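Local coordinates for sarcosine oxidase (Pyrococcus horikoshii, PDB 1Y56), which binds FAD and FMN and, as the beta subunit of an L-proline dehydrogenase, probably takes part in oxidising L-proline, at residues 267-281 against 299-311. Numbering follows the deposited sequence.
With FMN (flavin mononucleotide), chain E.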
# COMPACT_ATOMS: atom_id res chain seq x y z
N GLU B 267 -16.13 -17.58 -39.39
CA GLU B 267 -14.72 -17.78 -39.09
C GLU B 267 -14.12 -16.45 -38.67
O GLU B 267 -14.44 -15.43 -39.27
CB GLU B 267 -14.03 -18.28 -40.35
CG GLU B 267 -12.56 -18.62 -40.22
CD GLU B 267 -12.03 -19.36 -41.47
OE1 GLU B 267 -11.70 -18.70 -42.48
OE2 GLU B 267 -11.94 -20.61 -41.43
N ILE B 268 -13.26 -16.44 -37.66
CA ILE B 268 -12.63 -15.18 -37.24
C ILE B 268 -11.10 -15.22 -37.43
O ILE B 268 -10.43 -16.11 -36.87
CB ILE B 268 -13.06 -14.75 -35.81
CG1 ILE B 268 -14.51 -14.24 -35.84
CG2 ILE B 268 -12.10 -13.70 -35.24
CD1 ILE B 268 -15.06 -13.74 -34.51
N GLY B 269 -10.59 -14.25 -38.22
CA GLY B 269 -9.24 -14.23 -38.88
C GLY B 269 -8.10 -14.80 -38.06
O GLY B 269 -8.26 -14.98 -36.85
N PRO B 270 -6.93 -15.07 -38.67
CA PRO B 270 -5.93 -15.88 -37.94
C PRO B 270 -5.68 -15.40 -36.50
O PRO B 270 -5.12 -14.32 -36.31
CB PRO B 270 -4.67 -15.73 -38.80
CG PRO B 270 -5.16 -15.41 -40.14
CD PRO B 270 -6.45 -14.64 -39.99
N THR B 271 -6.11 -16.17 -35.50
CA THR B 271 -5.99 -15.79 -34.08
C THR B 271 -5.79 -17.02 -33.18
O THR B 271 -6.16 -18.12 -33.56
CB THR B 271 -7.23 -15.03 -33.58
OG1 THR B 271 -7.09 -14.70 -32.19
CG2 THR B 271 -8.49 -15.87 -33.75
N TYR B 272 -5.22 -16.82 -32.00
CA TYR B 272 -5.20 -17.88 -30.98
C TYR B 272 -6.25 -17.64 -29.91
O TYR B 272 -6.43 -18.45 -29.01
CB TYR B 272 -3.82 -18.05 -30.33
CG TYR B 272 -2.83 -18.89 -31.11
CD1 TYR B 272 -1.76 -18.30 -31.80
CD2 TYR B 272 -2.96 -20.28 -31.17
CE1 TYR B 272 -0.85 -19.07 -32.53
CE2 TYR B 272 -2.05 -21.07 -31.89
CZ TYR B 272 -1.00 -20.45 -32.57
OH TYR B 272 -0.09 -21.21 -33.29
N ASP B 273 -6.95 -16.51 -30.02
CA ASP B 273 -8.03 -16.13 -29.11
C ASP B 273 -9.16 -17.16 -29.12
O ASP B 273 -9.62 -17.58 -30.19
CB ASP B 273 -8.56 -14.74 -29.54
CG ASP B 273 -9.87 -14.35 -28.85
OD1 ASP B 273 -9.95 -14.46 -27.61
OD2 ASP B 273 -10.81 -13.91 -29.56
N LEU B 274 -9.59 -17.60 -27.94
CA LEU B 274 -10.87 -18.31 -27.84
C LEU B 274 -11.95 -17.28 -27.48
O LEU B 274 -11.97 -16.19 -28.08
CB LEU B 274 -10.80 -19.51 -26.90
CG LEU B 274 -10.09 -20.78 -27.43
CD1 LEU B 274 -10.05 -20.84 -28.96
CD2 LEU B 274 -8.68 -21.00 -26.87
N THR B 275 -12.83 -17.58 -26.53
CA THR B 275 -13.88 -16.59 -26.14
C THR B 275 -14.95 -16.31 -27.22
O THR B 275 -14.68 -15.71 -28.27
CB THR B 275 -13.32 -15.21 -25.55
OG1 THR B 275 -12.89 -14.36 -26.60
CG2 THR B 275 -12.17 -15.42 -24.54
N PRO B 276 -16.17 -16.79 -26.98
CA PRO B 276 -17.26 -16.66 -27.93
C PRO B 276 -17.72 -15.22 -28.16
O PRO B 276 -17.40 -14.34 -27.38
CB PRO B 276 -18.37 -17.49 -27.29
CG PRO B 276 -18.02 -17.61 -25.87
CD PRO B 276 -16.56 -17.54 -25.77
N THR B 277 -18.46 -15.01 -29.24
CA THR B 277 -18.90 -13.67 -29.61
C THR B 277 -20.42 -13.59 -29.72
O THR B 277 -21.07 -14.54 -30.14
CB THR B 277 -18.22 -13.21 -30.93
OG1 THR B 277 -18.90 -13.76 -32.07
CG2 THR B 277 -16.76 -13.66 -30.96
N TYR B 278 -20.99 -12.44 -29.37
CA TYR B 278 -22.43 -12.14 -29.54
C TYR B 278 -22.96 -12.33 -30.97
O TYR B 278 -24.10 -12.75 -31.15
CB TYR B 278 -22.76 -10.72 -29.07
CG TYR B 278 -24.17 -10.26 -29.37
CD1 TYR B 278 -25.25 -10.76 -28.65
CD2 TYR B 278 -24.42 -9.31 -30.37
CE1 TYR B 278 -26.55 -10.34 -28.92
CE2 TYR B 278 -25.71 -8.88 -30.64
CZ TYR B 278 -26.77 -9.39 -29.91
OH TYR B 278 -28.05 -8.97 -30.17
N GLU B 279 -22.05 -12.19 -31.97
CA GLU B 279 -22.47 -12.08 -33.36
C GLU B 279 -22.76 -13.54 -33.79
O GLU B 279 -23.77 -13.82 -34.46
CB GLU B 279 -21.33 -11.54 -34.25
CG GLU B 279 -20.32 -10.62 -33.49
CD GLU B 279 -20.96 -9.27 -33.18
OE1 GLU B 279 -21.58 -9.12 -32.09
OE2 GLU B 279 -20.89 -8.35 -34.06
N PHE B 280 -21.86 -14.45 -33.37
CA PHE B 280 -22.07 -15.88 -33.54
C PHE B 280 -23.36 -16.33 -32.88
O PHE B 280 -24.08 -17.14 -33.46
CB PHE B 280 -20.91 -16.71 -32.99
CG PHE B 280 -21.23 -18.17 -32.86
CD1 PHE B 280 -21.29 -18.98 -33.99
CD2 PHE B 280 -21.50 -18.73 -31.61
CE1 PHE B 280 -21.61 -20.33 -33.88
CE2 PHE B 280 -21.83 -20.08 -31.50
CZ PHE B 280 -21.88 -20.88 -32.63
N LEU B 281 -23.63 -15.83 -31.67
CA LEU B 281 -24.85 -16.18 -30.93
C LEU B 281 -26.09 -15.88 -31.77
O LEU B 281 -27.01 -16.68 -31.86
CB LEU B 281 -24.93 -15.38 -29.63
CG LEU B 281 -25.44 -15.98 -28.30
CD1 LEU B 281 -26.28 -14.94 -27.57
CD2 LEU B 281 -26.23 -17.28 -28.47
N LEU B 299 -33.96 -23.51 -25.11
CA LEU B 299 -32.95 -22.74 -24.39
C LEU B 299 -31.53 -23.01 -24.90
O LEU B 299 -31.12 -24.17 -25.04
CB LEU B 299 -33.03 -23.11 -22.92
CG LEU B 299 -33.77 -22.27 -21.88
CD1 LEU B 299 -34.58 -21.13 -22.47
CD2 LEU B 299 -34.64 -23.17 -21.03
N ILE B 300 -30.78 -21.94 -25.17
CA ILE B 300 -29.33 -22.04 -25.36
C ILE B 300 -28.67 -22.00 -23.99
O ILE B 300 -29.00 -21.14 -23.19
CB ILE B 300 -28.76 -20.90 -26.20
CG1 ILE B 300 -29.24 -21.01 -27.64
CG2 ILE B 300 -27.25 -20.92 -26.18
CD1 ILE B 300 -29.13 -19.72 -28.41
N LEU B 301 -27.75 -22.93 -23.72
CA LEU B 301 -27.11 -23.01 -22.40
C LEU B 301 -25.75 -22.35 -22.34
O LEU B 301 -25.47 -21.61 -21.41
CB LEU B 301 -26.98 -24.47 -21.95
CG LEU B 301 -28.28 -25.20 -21.61
CD1 LEU B 301 -27.97 -26.60 -21.11
CD2 LEU B 301 -29.13 -24.43 -20.61
N ARG B 302 -24.92 -22.63 -23.33
CA ARG B 302 -23.54 -22.16 -23.40
C ARG B 302 -23.10 -22.11 -24.86
O ARG B 302 -23.69 -22.75 -25.74
CB ARG B 302 -22.62 -23.07 -22.57
CG ARG B 302 -21.09 -22.87 -22.78
CD ARG B 302 -20.23 -23.74 -21.85
NE ARG B 302 -20.09 -23.11 -20.54
CZ ARG B 302 -18.95 -22.65 -20.02
NH1 ARG B 302 -18.98 -22.08 -18.82
NH2 ARG B 302 -17.80 -22.78 -20.66
N THR B 303 -22.04 -21.34 -25.10
CA THR B 303 -21.40 -21.21 -26.39
C THR B 303 -19.90 -21.32 -26.13
O THR B 303 -19.44 -20.88 -25.08
CB THR B 303 -21.72 -19.84 -26.96
OG1 THR B 303 -23.04 -19.87 -27.53
CG2 THR B 303 -20.75 -19.44 -28.04
N TRP B 304 -19.15 -21.92 -27.05
CA TRP B 304 -17.69 -21.93 -26.92
C TRP B 304 -16.94 -21.79 -28.25
O TRP B 304 -17.57 -21.69 -29.31
CB TRP B 304 -17.22 -23.17 -26.14
CG TRP B 304 -17.37 -24.44 -26.89
CD1 TRP B 304 -16.41 -25.09 -27.59
CD2 TRP B 304 -18.56 -25.21 -27.01
NE1 TRP B 304 -16.93 -26.22 -28.16
CE2 TRP B 304 -18.25 -26.32 -27.81
CE3 TRP B 304 -19.86 -25.07 -26.52
CZ2 TRP B 304 -19.19 -27.30 -28.13
CZ3 TRP B 304 -20.79 -26.03 -26.84
CH2 TRP B 304 -20.45 -27.13 -27.63
N ALA B 305 -15.61 -21.79 -28.18
CA ALA B 305 -14.77 -21.64 -29.36
C ALA B 305 -13.60 -22.63 -29.38
O ALA B 305 -13.22 -23.19 -28.35
CB ALA B 305 -14.25 -20.21 -29.46
N GLY B 306 -13.02 -22.81 -30.57
CA GLY B 306 -11.85 -23.66 -30.75
C GLY B 306 -11.17 -23.35 -32.06
O GLY B 306 -11.69 -22.59 -32.89
N TYR B 307 -10.00 -23.94 -32.26
CA TYR B 307 -9.20 -23.69 -33.45
C TYR B 307 -9.56 -24.62 -34.60
O TYR B 307 -9.71 -25.82 -34.42
CB TYR B 307 -7.72 -23.86 -33.14
CG TYR B 307 -7.22 -23.09 -31.95
CD1 TYR B 307 -7.70 -21.81 -31.65
CD2 TYR B 307 -6.23 -23.62 -31.13
CE1 TYR B 307 -7.23 -21.10 -30.56
CE2 TYR B 307 -5.75 -22.92 -30.04
CZ TYR B 307 -6.25 -21.67 -29.76
OH TYR B 307 -5.76 -20.98 -28.67
N TYR B 308 -9.72 -24.06 -35.79
CA TYR B 308 -9.48 -24.83 -36.99
C TYR B 308 -8.02 -24.51 -37.28
O TYR B 308 -7.62 -23.35 -37.21
CB TYR B 308 -10.34 -24.34 -38.14
CG TYR B 308 -11.75 -24.91 -38.25
CD1 TYR B 308 -12.41 -25.50 -37.16
CD2 TYR B 308 -12.44 -24.79 -39.47
CE1 TYR B 308 -13.73 -25.99 -37.30
CE2 TYR B 308 -13.74 -25.26 -39.62
CZ TYR B 308 -14.39 -25.86 -38.54
OH TYR B 308 -15.68 -26.32 -38.73
N ALA B 309 -7.21 -25.52 -37.58
CA ALA B 309 -5.86 -25.29 -38.08
C ALA B 309 -5.92 -25.35 -39.60
O ALA B 309 -5.82 -26.44 -40.19
CB ALA B 309 -4.89 -26.31 -37.53
N LYS B 310 -6.10 -24.18 -40.23
CA LYS B 310 -6.36 -24.08 -41.66
C LYS B 310 -5.10 -24.05 -42.55
O LYS B 310 -4.12 -23.39 -42.22
CB LYS B 310 -7.21 -22.84 -41.95
CG LYS B 310 -8.71 -23.07 -41.81
CD LYS B 310 -9.54 -21.96 -42.47
CE LYS B 310 -9.44 -21.97 -44.00
NZ LYS B 310 -10.20 -20.85 -44.63
N THR B 311 -5.16 -24.78 -43.66
CA THR B 311 -4.22 -24.59 -44.77
C THR B 311 -4.95 -23.94 -45.94
O THR B 311 -6.19 -23.92 -45.97
CB THR B 311 -3.63 -25.92 -45.26
OG1 THR B 311 -4.68 -26.78 -45.70
CG2 THR B 311 -2.81 -26.59 -44.16
N1 FMN E . -21.23 -27.09 -22.21
C2 FMN E . -22.34 -27.09 -21.44
O2 FMN E . -22.56 -26.14 -20.65
N3 FMN E . -23.22 -28.11 -21.51
C4 FMN E . -23.01 -29.14 -22.35
O4 FMN E . -23.83 -30.08 -22.40
C4A FMN E . -21.86 -29.16 -23.16
N5 FMN E . -21.62 -30.19 -24.01
C5A FMN E . -20.51 -30.22 -24.80
C6 FMN E . -20.31 -31.31 -25.67
C7 FMN E . -19.19 -31.38 -26.49
C7M FMN E . -19.03 -32.58 -27.39
C8 FMN E . -18.25 -30.33 -26.44
C8M FMN E . -17.03 -30.33 -27.29
C9 FMN E . -18.44 -29.25 -25.58
C9A FMN E . -19.57 -29.18 -24.76
N10 FMN E . -19.81 -28.10 -23.87
C10 FMN E . -20.97 -28.09 -23.07
C1' FMN E . -18.89 -26.97 -23.78
C2' FMN E . -17.77 -27.22 -22.80
O2' FMN E . -18.01 -26.39 -21.66
C3' FMN E . -16.47 -26.94 -23.58
O3' FMN E . -15.41 -27.83 -23.20
C4' FMN E . -16.04 -25.52 -23.39
O4' FMN E . -16.86 -24.68 -23.05
C5' FMN E . -14.58 -25.15 -23.60
O5' FMN E . -14.11 -24.51 -22.42
P FMN E . -14.23 -22.91 -22.24
O1P FMN E . -13.13 -22.39 -23.14
O2P FMN E . -14.01 -22.71 -20.76
O3P FMN E . -15.60 -22.51 -22.69
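Strand 299-310, within this chain an edge strand of the eight-stranded mixed sheet, which a strand of another protein chain extends at Leu299 and Ile300, illustrates how a loop is fastened along a strand. The loop leading into helix 278-291 is held chiefly through Tyr307. The phenol of Tyr307 donates from OH to the backbone O of Tyr272 at 2.6 Å, in the carbonyl plane and on a lone pair, with a C=O...donor angle of 134°. The ring of Tyr272 turns its CD2 edge to the face of Tyr307 in a T-shaped stack, with centroids 5.6 Å apart and planes at 84°, while its own hydroxyl bonds to Ala203 O. Leu274 crosses the phenol at about a right angle, its CD1 beside CE1 and its CD2 near OH, and CD1 also rests 3.8 Å from Gly306 CA. Farther along, a chi1 of 167° swings the Phe280 ring clear of its own amide N and brings its edge to Thr303 CG2, 3.7 Å from Phe280 CE2; Leu281 CD2 meets Ile300 CD1. At the opposite end of the strand, Lys310 NZ forms a salt bridge with Glu267 OE1 whose hydrogen bond, at 3.4 Å, is weak.

Away from the loop, Trp304 lays one ring face over FMN, with Trp304 CZ2 3.3 Å from FMN C9, and Arg302 NH2 donates to FMN O4' with FMN O3P beside it, whereas Gly306, Tyr307 and Tyr308 touch FAD. The Tyr307-Tyr272 hydrogen bond, backed by ring and methyl contacts, thus ties the loop to residues at the FAD pocket, and the cationic guanidinium would probably favour the negative phosphate of FMN.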